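Local atomic coordinates of diheme cytochrome c (Shewanella baltica, PDB entry 3U99), a protein that carries two covalently bound c-type hemes, each with its iron held between two histidines, and probably serves in electron transfer. Residues Asn29-Ala33 with Asp34-Ala38. Residues are numbered along the deposited sequence; the frame is centred on the assembly and turned at random. Where two conformers were deposited one is given.
Sequences NLLPA and DKWRA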
loop_
_atom_site.group_PDB
_atom_site.type_symbol
_atom_site.label_atom_id
_atom_site.label_comp_id
_atom_site.label_asym_id
_atom_site.label_seq_id
_atom_site.Cartn_x
_atom_site.Cartn_y
_atom_site.Cartn_z
ATOM N N ASN A 29 8.435 1.562 -3.557
ATOM C CA ASN A 29 9.316 2.381 -2.740
ATOM C C ASN A 29 8.751 2.743 -1.367
ATOM O O ASN A 29 9.408 3.499 -0.623
ATOM C CB ASN A 29 9.848 3.595 -3.482
ATOM C CG ASN A 29 8.813 4.624 -3.768
ATOM O OD1 ASN A 29 7.710 4.519 -3.264
ATOM N ND2 ASN A 29 9.224 5.555 -4.622
ATOM N N LEU A 30 7.636 2.138 -1.004
ATOM C CA LEU A 30 7.073 2.337 0.343
ATOM C C LEU A 30 7.632 1.392 1.398
ATOM O O LEU A 30 7.404 1.631 2.583
ATOM C CB LEU A 30 5.540 2.229 0.344
ATOM C CG LEU A 30 4.846 3.336 -0.484
ATOM C CD1 LEU A 30 3.363 3.045 -0.554
ATOM C CD2 LEU A 30 5.080 4.705 0.114
ATOM N N LEU A 31 8.362 0.328 0.983
ATOM C CA LEU A 31 9.009 -0.545 1.928
ATOM C C LEU A 31 10.407 -0.889 1.435
ATOM O O LEU A 31 10.612 -0.944 0.230
ATOM C CB LEU A 31 8.228 -1.866 2.098
ATOM C CG LEU A 31 6.894 -1.800 2.814
ATOM C CD1 LEU A 31 6.157 -3.156 2.761
ATOM C CD2 LEU A 31 7.007 -1.393 4.278
ATOM N N PRO A 32 11.313 -1.168 2.351
ATOM C CA PRO A 32 12.599 -1.713 1.929
ATOM C C PRO A 32 12.494 -3.180 1.543
ATOM O O PRO A 32 11.509 -3.866 1.863
ATOM C CB PRO A 32 13.427 -1.508 3.206
ATOM C CG PRO A 32 12.472 -1.603 4.341
ATOM C CD PRO A 32 11.198 -0.990 3.800
ATOM N N ALA A 33 13.543 -3.675 0.889
ATOM C CA ALA A 33 13.514 -4.999 0.318
ATOM C C ALA A 33 13.230 -6.096 1.324
ATOM O O ALA A 33 12.465 -7.003 0.989
ATOM C CB ALA A 33 14.821 -5.253 -0.425
ATOM N N ASP A 34 13.808 -6.055 2.514
ATOM C CA ASP A 34 13.586 -7.179 3.405
ATOM C C ASP A 34 12.140 -7.245 3.857
ATOM O O ASP A 34 11.607 -8.330 4.098
ATOM C CB ASP A 34 14.476 -7.088 4.623
ATOM C CG ASP A 34 14.365 -5.848 5.448
ATOM O OD1 ASP A 34 14.616 -5.895 6.669
ATOM O OD2 ASP A 34 14.054 -4.772 4.971
ATOM N N LYS A 35 11.494 -6.069 3.959
ATOM C CA LYS A 35 10.101 -6.086 4.331
ATOM C C LYS A 35 9.216 -6.572 3.198
ATOM O O LYS A 35 8.220 -7.283 3.419
ATOM C CB LYS A 35 9.732 -4.693 4.859
ATOM C CG LYS A 35 10.427 -4.465 6.171
ATOM C CD LYS A 35 10.107 -3.214 6.942
ATOM C CE LYS A 35 10.881 -3.236 8.258
ATOM N NZ LYS A 35 11.558 -1.979 8.596
ATOM N N TRP A 36 9.539 -6.300 1.944
ATOM C CA TRP A 36 8.802 -6.915 0.831
ATOM C C TRP A 36 9.031 -8.444 0.818
ATOM O O TRP A 36 8.068 -9.193 0.594
ATOM C CB TRP A 36 9.232 -6.327 -0.491
ATOM C CG TRP A 36 8.644 -4.971 -0.792
ATOM C CD1 TRP A 36 9.367 -3.875 -1.111
ATOM C CD2 TRP A 36 7.267 -4.618 -0.788
ATOM N NE1 TRP A 36 8.511 -2.823 -1.320
ATOM C CE2 TRP A 36 7.217 -3.271 -1.136
ATOM C CE3 TRP A 36 6.077 -5.280 -0.564
ATOM C CZ2 TRP A 36 6.016 -2.549 -1.244
ATOM C CZ3 TRP A 36 4.901 -4.597 -0.675
ATOM C CH2 TRP A 36 4.865 -3.234 -1.013
ATOM N N ARG A 37 10.247 -8.905 1.046
ATOM C CA ARG A 37 10.475 -10.341 1.029
ATOM C C ARG A 37 9.697 -11.049 2.126
ATOM O O ARG A 37 9.249 -12.173 1.946
ATOM C CB ARG A 37 11.975 -10.599 1.191
ATOM C CG ARG A 37 12.810 -10.298 -0.041
ATOM C CD ARG A 37 14.198 -10.926 0.051
ATOM N NE ARG A 37 15.016 -10.250 1.059
ATOM C CZ ARG A 37 15.860 -9.251 0.876
ATOM N NH1 ARG A 37 16.079 -8.719 -0.334
ATOM N NH2 ARG A 37 16.540 -8.727 1.891
ATOM N N ALA A 38 9.534 -10.354 3.281
ATOM C CA ALA A 38 8.758 -10.989 4.343
ATOM C C ALA A 38 7.328 -11.188 3.886
ATOM O O ALA A 38 6.649 -12.148 4.269
ATOM C CB ALA A 38 8.881 -10.119 5.580
#
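W36 N donates to P32 O at 3.1 Å, in the carbonyl plane, and this closes the first turn of helix 33-40, with P32 at the N-cap position. The next bond of the turn, R37 N to A33 O, is 2.9 Å long. K35 N also reaches P32 O, but bent, at 122°, and this bond is weak.

The main side-chain contact is L31 against W36. The two side chains cross at about a right angle. L31 CB lies over one face of the indole, 3.7 Å from the centroid of the five-membered ring, a CH-pi contact. L31 CD1 continues over the six-membered ring, 3.9 Å from W36 CZ3. W36 has CG anti to its carbonyl carbon (chi1 -78°), which turns the indole back along the incoming chain. The buried indole N-H is satisfied by A28 O, just before segment 29-33, and this ties the ring to the loop.

On another side of the turn, the P32 ring packs on the aliphatic part of K35, with P32 CG 3.9 Å from K35 CD. D34 OD2 makes a van der Waals contact with the same ring, 3.6 Å from P32 CG. In the conformer given, R37 bends at chi3 (-70°), and A33 O lies over the centre of one face of its guanidinium.

The turn touches both hemes, one through L30 and the other through W36. L31 also meets I91 and Q94 of a loop, while A33 and W36 pack against V66 and L65 of helix 55-67.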